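Local coordinates for protein RTX toxin RtxA (Vibrio vulnificus MO6-24/O, PDB 6IMP) that acts as a secreted virulence toxin, whose alpha/beta hydrolase fold effector domain probably works as a hydrolase on a substrate not yet assigned, at residues D153-F158 with A185-Y190; L255-G260 with Y286-S291; S67-L72 with T80-Q85. All coordinates share one frame; numbering follows the deposited sequence.

Interaction 1 of 3, residues D153-F158 with A185-Y190; sequences DARTMF and ADLARY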
loop_
_atom_site.group_PDB
_atom_site.type_symbol
_atom_site.label_atom_id
_atom_site.label_comp_id
_atom_site.label_asym_id
_atom_site.label_seq_id
_atom_site.Cartn_x
_atom_site.Cartn_y
_atom_site.Cartn_z
ATOM N N ASP A 153 -0.063 -6.411 8.946
ATOM C CA ASP A 153 1.252 -6.323 8.310
ATOM C C ASP A 153 1.668 -4.863 8.100
ATOM O O ASP A 153 2.840 -4.521 8.204
ATOM C CB ASP A 153 1.244 -7.072 6.980
ATOM C CG ASP A 153 0.986 -8.566 7.146
ATOM O OD1 ASP A 153 1.103 -9.077 8.280
ATOM O OD2 ASP A 153 0.663 -9.230 6.135
ATOM N N ALA A 154 0.691 -3.997 7.852
ATOM C CA ALA A 154 0.947 -2.570 7.775
ATOM C C ALA A 154 1.564 -2.027 9.068
ATOM O O ALA A 154 2.409 -1.134 9.041
ATOM C CB ALA A 154 -0.336 -1.834 7.452
ATOM N N ARG A 155 1.149 -2.587 10.195
ATOM C CA ARG A 155 1.554 -2.075 11.499
ATOM C C ARG A 155 2.931 -2.591 11.867
ATOM O O ARG A 155 3.722 -1.891 12.512
ATOM C CB ARG A 155 0.550 -2.482 12.569
ATOM C CG ARG A 155 -0.901 -2.403 12.120
ATOM C CD ARG A 155 -1.760 -1.781 13.193
ATOM N NE ARG A 155 -3.140 -1.569 12.769
ATOM C CZ ARG A 155 -4.202 -2.188 13.282
ATOM N NH1 ARG A 155 -4.057 -3.119 14.222
ATOM N NH2 ARG A 155 -5.428 -1.883 12.849
ATOM N N THR A 156 3.204 -3.834 11.485
ATOM C CA THR A 156 4.546 -4.374 11.583
ATOM C C THR A 156 5.483 -3.409 10.904
ATOM O O THR A 156 6.435 -2.917 11.511
ATOM C CB THR A 156 4.650 -5.734 10.888
ATOM O OG1 THR A 156 3.755 -6.648 11.517
ATOM C CG2 THR A 156 6.080 -6.280 10.960
ATOM N N MET A 157 5.164 -3.102 9.652
ATOM C CA MET A 157 6.000 -2.257 8.831
ATOM C C MET A 157 6.160 -0.907 9.482
ATOM O O MET A 157 7.257 -0.379 9.537
ATOM C CB MET A 157 5.387 -2.084 7.456
ATOM C CG MET A 157 5.532 -3.293 6.568
ATOM S SD MET A 157 4.547 -3.006 5.101
ATOM C CE MET A 157 3.940 -4.649 4.751
ATOM N N PHE A 158 5.066 -0.347 9.973
ATOM C CA PHE A 158 5.160 0.893 10.731
ATOM C C PHE A 158 6.146 0.742 11.871
ATOM O O PHE A 158 7.152 1.440 11.924
ATOM C CB PHE A 158 3.813 1.319 11.292
ATOM C CG PHE A 158 3.812 2.721 11.821
ATOM C CD1 PHE A 158 4.174 3.781 10.994
ATOM C CD2 PHE A 158 3.460 2.991 13.129
ATOM C CE1 PHE A 158 4.173 5.082 11.458
ATOM C CE2 PHE A 158 3.455 4.293 13.601
ATOM C CZ PHE A 158 3.820 5.338 12.767
ATOM N N ALA A 185 -4.948 3.875 4.878
ATOM C CA ALA A 185 -5.920 4.601 5.684
ATOM C C ALA A 185 -6.041 3.992 7.072
ATOM O O ALA A 185 -5.981 4.716 8.051
ATOM C CB ALA A 185 -7.280 4.660 4.997
ATOM N N ASP A 186 -6.162 2.668 7.163
ATOM C CA ASP A 186 -6.250 2.009 8.479
ATOM C C ASP A 186 -4.980 2.228 9.321
ATOM O O ASP A 186 -5.069 2.503 10.524
ATOM C CB ASP A 186 -6.564 0.511 8.358
ATOM C CG ASP A 186 -7.196 -0.069 9.640
ATOM O OD1 ASP A 186 -6.873 0.394 10.759
ATOM O OD2 ASP A 186 -8.031 -0.989 9.523
ATOM N N LEU A 187 -3.813 2.136 8.698
ATOM C CA LEU A 187 -2.577 2.431 9.413
ATOM C C LEU A 187 -2.632 3.858 9.949
ATOM O O LEU A 187 -2.438 4.094 11.140
ATOM C CB LEU A 187 -1.351 2.252 8.521
ATOM C CG LEU A 187 -0.005 2.341 9.257
ATOM C CD1 LEU A 187 0.137 1.244 10.296
ATOM C CD2 LEU A 187 1.150 2.258 8.277
ATOM N N ALA A 188 -2.958 4.804 9.078
ATOM C CA ALA A 188 -2.986 6.204 9.476
ATOM C C ALA A 188 -3.822 6.368 10.746
ATOM O O ALA A 188 -3.413 7.050 11.681
ATOM C CB ALA A 188 -3.531 7.074 8.351
ATOM N N ARG A 189 -4.966 5.685 10.786
ATOM C CA ARG A 189 -5.867 5.722 11.940
ATOM C C ARG A 189 -5.159 5.192 13.175
ATOM O O ARG A 189 -4.935 5.931 14.142
ATOM C CB ARG A 189 -7.134 4.898 11.667
ATOM C CG ARG A 189 -8.079 4.779 12.851
ATOM C CD ARG A 189 -9.478 4.392 12.397
ATOM N NE ARG A 189 -9.569 2.987 11.982
ATOM C CZ ARG A 189 -10.552 2.472 11.236
ATOM N NH1 ARG A 189 -11.539 3.236 10.779
ATOM N NH2 ARG A 189 -10.532 1.187 10.915
ATOM N N TYR A 190 -4.757 3.928 13.108
ATOM C CA TYR A 190 -4.078 3.287 14.219
ATOM C C TYR A 190 -2.921 4.134 14.791
ATOM O O TYR A 190 -2.740 4.175 16.003
ATOM C CB TYR A 190 -3.597 1.885 13.816
ATOM C CG TYR A 190 -2.454 1.350 14.643
ATOM C CD1 TYR A 190 -1.151 1.622 14.293
ATOM C CD2 TYR A 190 -2.679 0.574 15.766
ATOM C CE1 TYR A 190 -0.087 1.135 15.036
ATOM C CE2 TYR A 190 -1.623 0.091 16.528
ATOM C CZ TYR A 190 -0.326 0.372 16.153
ATOM O OH TYR A 190 0.745 -0.097 16.879
#
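Arg155 reaches from helix 147-164 across Tyr190 of helix 180-192. Its CD sits over the centre of the Tyr190 ring, 3.5 Å from the centroid, a CH-pi contact. Beyond it the guanidinium stacks on the tyrosine, planes 11° apart, reaching out toward CD2 and CB. The chain bends at CB-CG (chi2 -137°), which lays its outer part along the ring. At the guanidinium edge, Arg155 NH2 forms a salt bridge with Asp186 OD1 at 3.4 Å, whose hydrogen bond is weak. The other oxygen, Asp186 OD2, pairs with Arg189 NH2 at 3.6 Å, so one carboxylate lies between two arginines; Arg189 is itself held by the carbonyls of Lys241 and Lys244. Beneath this polar layer Leu187 inserts between Ala154 and Phe158: its CD1 lies 4.2 Å from Ala154 CB and 3.8 Å from Phe158 CB. With CG of Leu187 anti to the backbone N, both methyls reach the first helix. Leu103 of strand 101-105 underlies Phe158 and Leu187. The axes of segments 153-158 and 185-190 pass 9.7 Å apart and cross at -57°. This is the packing of neighbouring helices on one side of the central sheet in an alpha/beta hydrolase fold.

Interaction 2 of 3, residues L255-G260 with Y286-S291; sequences LTDNEG and YGHEAS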
loop_
_atom_site.group_PDB
_atom_site.type_symbol
_atom_site.label_atom_id
_atom_site.label_comp_id
_atom_site.label_asym_id
_atom_site.label_seq_id
_atom_site.Cartn_x
_atom_site.Cartn_y
_atom_site.Cartn_z
ATOM N N LEU A 255 -4.449 11.558 -5.147
ATOM C CA LEU A 255 -4.275 11.615 -6.592
ATOM C C LEU A 255 -4.942 10.422 -7.248
ATOM O O LEU A 255 -4.573 9.282 -6.996
ATOM C CB LEU A 255 -2.791 11.660 -6.936
ATOM C CG LEU A 255 -1.954 12.676 -6.140
ATOM C CD1 LEU A 255 -0.575 12.798 -6.755
ATOM C CD2 LEU A 255 -2.599 14.044 -6.077
ATOM N N THR A 256 -5.933 10.693 -8.082
ATOM C CA THR A 256 -6.684 9.633 -8.750
ATOM C C THR A 256 -6.309 9.506 -10.218
ATOM O O THR A 256 -5.888 10.470 -10.835
ATOM C CB THR A 256 -8.193 9.894 -8.675
ATOM O OG1 THR A 256 -8.535 11.014 -9.499
ATOM C CG2 THR A 256 -8.607 10.177 -7.254
ATOM N N ASP A 257 -6.541 8.322 -10.778
ATOM C CA ASP A 257 -6.207 8.029 -12.185
ATOM C C ASP A 257 -7.346 8.449 -13.118
ATOM O O ASP A 257 -8.388 8.899 -12.655
ATOM C CB ASP A 257 -5.865 6.542 -12.371
ATOM C CG ASP A 257 -6.925 5.615 -11.804
ATOM O OD1 ASP A 257 -7.314 5.791 -10.623
ATOM O OD2 ASP A 257 -7.347 4.695 -12.529
ATOM N N ASN A 258 -7.129 8.345 -14.431
ATOM C CA ASN A 258 -8.079 8.890 -15.420
ATOM C C ASN A 258 -9.005 7.815 -15.994
ATOM O O ASN A 258 -9.706 8.048 -16.983
ATOM C CB ASN A 258 -7.341 9.635 -16.553
ATOM C CG ASN A 258 -6.562 8.702 -17.488
ATOM O OD1 ASN A 258 -6.644 7.466 -17.398
ATOM N ND2 ASN A 258 -5.802 9.301 -18.404
ATOM N N GLU A 259 -8.996 6.646 -15.363
ATOM C CA GLU A 259 -9.756 5.486 -15.822
ATOM C C GLU A 259 -10.860 5.231 -14.797
ATOM O O GLU A 259 -10.950 5.952 -13.779
ATOM C CB GLU A 259 -8.853 4.233 -15.853
ATOM C CG GLU A 259 -7.681 4.312 -16.833
ATOM C CD GLU A 259 -6.797 3.070 -16.826
ATOM O OE1 GLU A 259 -6.976 2.193 -15.961
ATOM O OE2 GLU A 259 -5.901 2.971 -17.688
ATOM N N GLY A 260 -11.700 4.226 -15.079
ATOM C CA GLY A 260 -12.909 3.931 -14.291
ATOM C C GLY A 260 -12.762 3.948 -12.771
ATOM O O GLY A 260 -13.596 4.525 -12.064
ATOM N N TYR A 286 -3.396 10.357 -16.032
ATOM C CA TYR A 286 -2.558 9.166 -16.079
ATOM C C TYR A 286 -3.422 7.947 -15.807
ATOM O O TYR A 286 -4.356 8.008 -15.003
ATOM C CB TYR A 286 -1.451 9.243 -15.031
ATOM C CG TYR A 286 -0.413 10.302 -15.328
ATOM C CD1 TYR A 286 0.303 10.277 -16.513
ATOM C CD2 TYR A 286 -0.119 11.310 -14.409
ATOM C CE1 TYR A 286 1.268 11.235 -16.786
ATOM C CE2 TYR A 286 0.840 12.272 -14.674
ATOM C CZ TYR A 286 1.537 12.231 -15.860
ATOM O OH TYR A 286 2.497 13.185 -16.127
ATOM N N GLY A 287 -3.114 6.851 -16.497
ATOM C CA GLY A 287 -3.754 5.561 -16.249
ATOM C C GLY A 287 -3.328 4.973 -14.912
ATOM O O GLY A 287 -2.367 5.449 -14.288
ATOM N N HIS A 288 -4.035 3.932 -14.476
ATOM C CA HIS A 288 -3.854 3.372 -13.127
ATOM C C HIS A 288 -2.433 2.858 -12.833
ATOM O O HIS A 288 -1.939 3.019 -11.719
ATOM C CB HIS A 288 -4.871 2.262 -12.871
ATOM C CG HIS A 288 -4.851 1.739 -11.467
ATOM N ND1 HIS A 288 -5.495 2.373 -10.424
ATOM C CD2 HIS A 288 -4.256 0.646 -10.934
ATOM C CE1 HIS A 288 -5.307 1.684 -9.313
ATOM N NE2 HIS A 288 -4.558 0.632 -9.596
ATOM N N GLU A 289 -1.788 2.257 -13.828
ATOM C CA GLU A 289 -0.488 1.605 -13.633
ATOM C C GLU A 289 0.709 2.489 -14.010
ATOM O O GLU A 289 1.862 2.055 -13.896
ATOM C CB GLU A 289 -0.423 0.297 -14.432
ATOM C CG GLU A 289 -1.528 -0.684 -14.099
ATOM C CD GLU A 289 -1.307 -2.049 -14.716
ATOM O OE1 GLU A 289 -0.457 -2.807 -14.197
ATOM O OE2 GLU A 289 -2.004 -2.371 -15.707
ATOM N N ALA A 290 0.450 3.720 -14.438
ATOM C CA ALA A 290 1.522 4.589 -14.936
ATOM C C ALA A 290 2.245 5.301 -13.788
ATOM O O ALA A 290 2.172 6.520 -13.656
ATOM C CB ALA A 290 0.968 5.598 -15.929
ATOM N N SER A 291 2.964 4.527 -12.983
ATOM C CA SER A 291 3.487 5.019 -11.706
ATOM C C SER A 291 4.612 6.026 -11.925
ATOM O O SER A 291 4.654 7.090 -11.294
ATOM C CB SER A 291 3.995 3.854 -10.845
ATOM O OG SER A 291 2.919 3.125 -10.279
#
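His288 lies against Asp257 and Glu259 where the loop 286-291 passes the end of strand 252-256. Its CB touches two carboxylates, 3.5 Å from Asp257 OD2 and 3.7 Å from Glu259 OE1. CG of His288, anti to the backbone N (chi1 -174°), carries the ring past Asp257, whose OD2 lies 4.0 Å from that carbon. ND1 is the ring atom nearest this acid, 3.6 Å from Asp257 OD2, an approach at the ring edge too long to count here as a hydrogen bond. The carboxylate is turned steeply to the imidazole, the two planes 71° apart. On the far side of the ring, NE2 is hydrogen-bonded to Ser178 OG, and the ring also meets that of Tyr177, whose hydroxyl binds the His288 carbonyl.

The backbones are tied by Asn258 N, which donates to Tyr286 O at 2.9 Å, with the donor tilted 29° from the carbonyl plane. The Asn258 amide lies against the Tyr286 backbone, and Glu259 extends alongside, OE2 3.7 Å from Gly287 CA. A type I turn from Gly287 to Ala290 follows, leading into helix 291-302. Ser178 stands in a GxSxG sequence, as at a nucleophile elbow. An acid at the end of one strand and a histidine in the loop after the next are consistent with the Ser-His-Asp catalytic triad of alpha/beta hydrolases, probably Ser178, His288 and Asp257.

Interaction 3 of 3, residues S67-L72 with T80-Q85; sequences SQKVTL and TGYYHQ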
loop_
_atom_site.group_PDB
_atom_site.type_symbol
_atom_site.label_atom_id
_atom_site.label_comp_id
_atom_site.label_asym_id
_atom_site.label_seq_id
_atom_site.Cartn_x
_atom_site.Cartn_y
_atom_site.Cartn_z
ATOM N N SER A 67 20.496 0.563 -1.006
ATOM C CA SER A 67 19.369 -0.100 -0.354
ATOM C C SER A 67 19.824 -1.386 0.342
ATOM O O SER A 67 20.792 -2.007 -0.076
ATOM C CB SER A 67 18.284 -0.413 -1.387
ATOM O OG SER A 67 17.998 0.722 -2.189
ATOM N N GLN A 68 19.144 -1.755 1.426
ATOM C CA GLN A 68 19.368 -3.049 2.082
ATOM C C GLN A 68 18.086 -3.880 2.138
ATOM O O GLN A 68 17.013 -3.353 2.428
ATOM C CB GLN A 68 19.933 -2.864 3.499
ATOM C CG GLN A 68 19.063 -2.049 4.451
ATOM C CD GLN A 68 19.622 -0.665 4.729
ATOM O OE1 GLN A 68 20.146 0.002 3.836
ATOM N NE2 GLN A 68 19.494 -0.217 5.972
ATOM N N LYS A 69 18.215 -5.181 1.853
ATOM C CA LYS A 69 17.162 -6.171 2.145
ATOM C C LYS A 69 16.730 -6.084 3.600
ATOM O O LYS A 69 17.552 -5.808 4.476
ATOM C CB LYS A 69 17.655 -7.590 1.870
ATOM C CG LYS A 69 17.893 -7.895 0.405
ATOM C CD LYS A 69 17.839 -9.394 0.125
ATOM C CE LYS A 69 17.263 -9.677 -1.255
ATOM N NZ LYS A 69 17.311 -11.120 -1.609
ATOM N N VAL A 70 15.448 -6.341 3.852
ATOM C CA VAL A 70 14.887 -6.278 5.210
ATOM C C VAL A 70 13.801 -7.354 5.408
ATOM O O VAL A 70 12.879 -7.483 4.598
ATOM C CB VAL A 70 14.347 -4.853 5.527
ATOM C CG1 VAL A 70 13.337 -4.870 6.660
ATOM C CG2 VAL A 70 15.499 -3.911 5.877
ATOM N N THR A 71 13.948 -8.144 6.474
ATOM C CA THR A 71 12.927 -9.123 6.885
ATOM C C THR A 71 12.385 -8.732 8.248
ATOM O O THR A 71 13.154 -8.438 9.157
ATOM C CB THR A 71 13.494 -10.556 6.989
ATOM O OG1 THR A 71 13.909 -11.021 5.695
ATOM C CG2 THR A 71 12.445 -11.505 7.543
ATOM N N LEU A 72 11.060 -8.776 8.390
ATOM C CA LEU A 72 10.392 -8.357 9.624
ATOM C C LEU A 72 9.628 -9.537 10.227
ATOM O O LEU A 72 9.241 -10.459 9.504
ATOM C CB LEU A 72 9.424 -7.203 9.333
ATOM C CG LEU A 72 9.948 -5.985 8.551
ATOM C CD1 LEU A 72 8.851 -4.940 8.463
ATOM C CD2 LEU A 72 11.190 -5.380 9.192
ATOM N N THR A 80 8.983 -9.589 3.716
ATOM C CA THR A 80 10.260 -9.369 3.059
ATOM C C THR A 80 10.207 -8.213 2.072
ATOM O O THR A 80 9.241 -8.058 1.325
ATOM C CB THR A 80 10.681 -10.623 2.311
ATOM O OG1 THR A 80 9.686 -10.939 1.338
ATOM C CG2 THR A 80 10.826 -11.771 3.278
ATOM N N GLY A 81 11.248 -7.393 2.096
ATOM C CA GLY A 81 11.550 -6.494 0.986
ATOM C C GLY A 81 12.799 -5.672 1.236
ATOM O O GLY A 81 13.764 -6.155 1.829
ATOM N N TYR A 82 12.783 -4.425 0.777
ATOM C CA TYR A 82 13.939 -3.546 0.925
ATOM C C TYR A 82 13.597 -2.259 1.662
ATOM O O TYR A 82 12.435 -1.834 1.737
ATOM C CB TYR A 82 14.562 -3.221 -0.430
ATOM C CG TYR A 82 14.940 -4.436 -1.247
ATOM C CD1 TYR A 82 13.966 -5.223 -1.841
ATOM C CD2 TYR A 82 16.275 -4.775 -1.462
ATOM C CE1 TYR A 82 14.302 -6.327 -2.606
ATOM C CE2 TYR A 82 16.624 -5.871 -2.240
ATOM C CZ TYR A 82 15.637 -6.651 -2.807
ATOM O OH TYR A 82 15.976 -7.758 -3.578
ATOM N N TYR A 83 14.631 -1.690 2.262
ATOM C CA TYR A 83 14.644 -0.302 2.670
ATOM C C TYR A 83 15.556 0.433 1.712
ATOM O O TYR A 83 16.753 0.177 1.693
ATOM C CB TYR A 83 15.192 -0.193 4.083
ATOM C CG TYR A 83 15.043 1.171 4.677
ATOM C CD1 TYR A 83 13.888 1.525 5.353
ATOM C CD2 TYR A 83 16.058 2.113 4.569
ATOM C CE1 TYR A 83 13.738 2.786 5.910
ATOM C CE2 TYR A 83 15.925 3.374 5.125
ATOM C CZ TYR A 83 14.762 3.708 5.798
ATOM O OH TYR A 83 14.615 4.963 6.349
ATOM N N HIS A 84 14.987 1.308 0.885
ATOM C CA HIS A 84 15.791 2.152 -0.014
ATOM C C HIS A 84 15.999 3.547 0.590
ATOM O O HIS A 84 15.046 4.151 1.087
ATOM C CB HIS A 84 15.110 2.320 -1.368
ATOM C CG HIS A 84 14.437 1.090 -1.889
ATOM N ND1 HIS A 84 15.110 0.117 -2.598
ATOM C CD2 HIS A 84 13.128 0.749 -1.939
ATOM C CE1 HIS A 84 14.254 -0.800 -3.012
ATOM N NE2 HIS A 84 13.042 -0.439 -2.629
ATOM N N GLN A 85 17.218 4.086 0.475
ATOM C CA GLN A 85 17.549 5.394 1.089
ATOM C C GLN A 85 18.094 6.453 0.129
ATOM O O GLN A 85 18.555 6.147 -0.974
ATOM C CB GLN A 85 18.499 5.234 2.289
ATOM C CG GLN A 85 19.830 4.576 1.995
ATOM C CD GLN A 85 20.205 3.557 3.054
ATOM O OE1 GLN A 85 20.262 3.877 4.244
ATOM N NE2 GLN A 85 20.429 2.314 2.631
#
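Ser67 and His84 face each other as a non-hydrogen-bonded pair of an antiparallel hairpin, joined through their side chains: Ser67 OG lies 3.0 Å from His84 ND1, in the ring plane at its edge, and either could be the donor. One residue on, the hydrogen-bonded pair Gln68-Tyr83 exchanges two backbone bonds, and Val70-Gly81 does the same. Gln68 CG stands between the backbone N and the carbonyl carbon (chi1 59°) and the chain then bends at chi2, turning OE1 toward Gln85. Gln85 NE2 donates to that oxygen and also to the Glu66 carbonyl, which would fix its amide. Lys69 and Tyr82 run side by side, with Lys69 CG 3.6 Å from Tyr82 CE2 and Lys69 CE 3.3 Å from Tyr82 OH; that hydroxyl is hydrogen-bonded to Gln55. On the Gln68 face, Val70 CG2 rests 4.1 Å from Tyr83 CB. Thr71 and Thr80 lie alongside each other on the Ser67 face. Strand 67-73 is one edge of the sheet within the chain, while 78-84 bonds onward to strand 129-133. Helix 147-164 packs on Val70, Leu72 and Tyr83; helices 52-63 and 112-124 meet Ser67, Tyr82 and His84.

Interactions 1 and 3 adjoin: Thr156 CG2 packs 3.8 Å from Leu72 CB, as helix 147-164 lies over the hairpin. Interaction 2 stands apart, its centre about 24 Å from that of interaction 1 and about 27 Å from that of interaction 3, yet its strand 252-256 belongs to the same sheet as the hairpin. Interaction 1 is mostly buried, apolar within with an arginine-carboxylate layer on top; interactions 2 and 3 are partly buried. Backbone bonding dominates 67-72 with 80-85, the sheet margin, whereas 255-260 with 286-291 shares one backbone bond and is marked by polar side chains, consistent with a catalytic site at the strand ends.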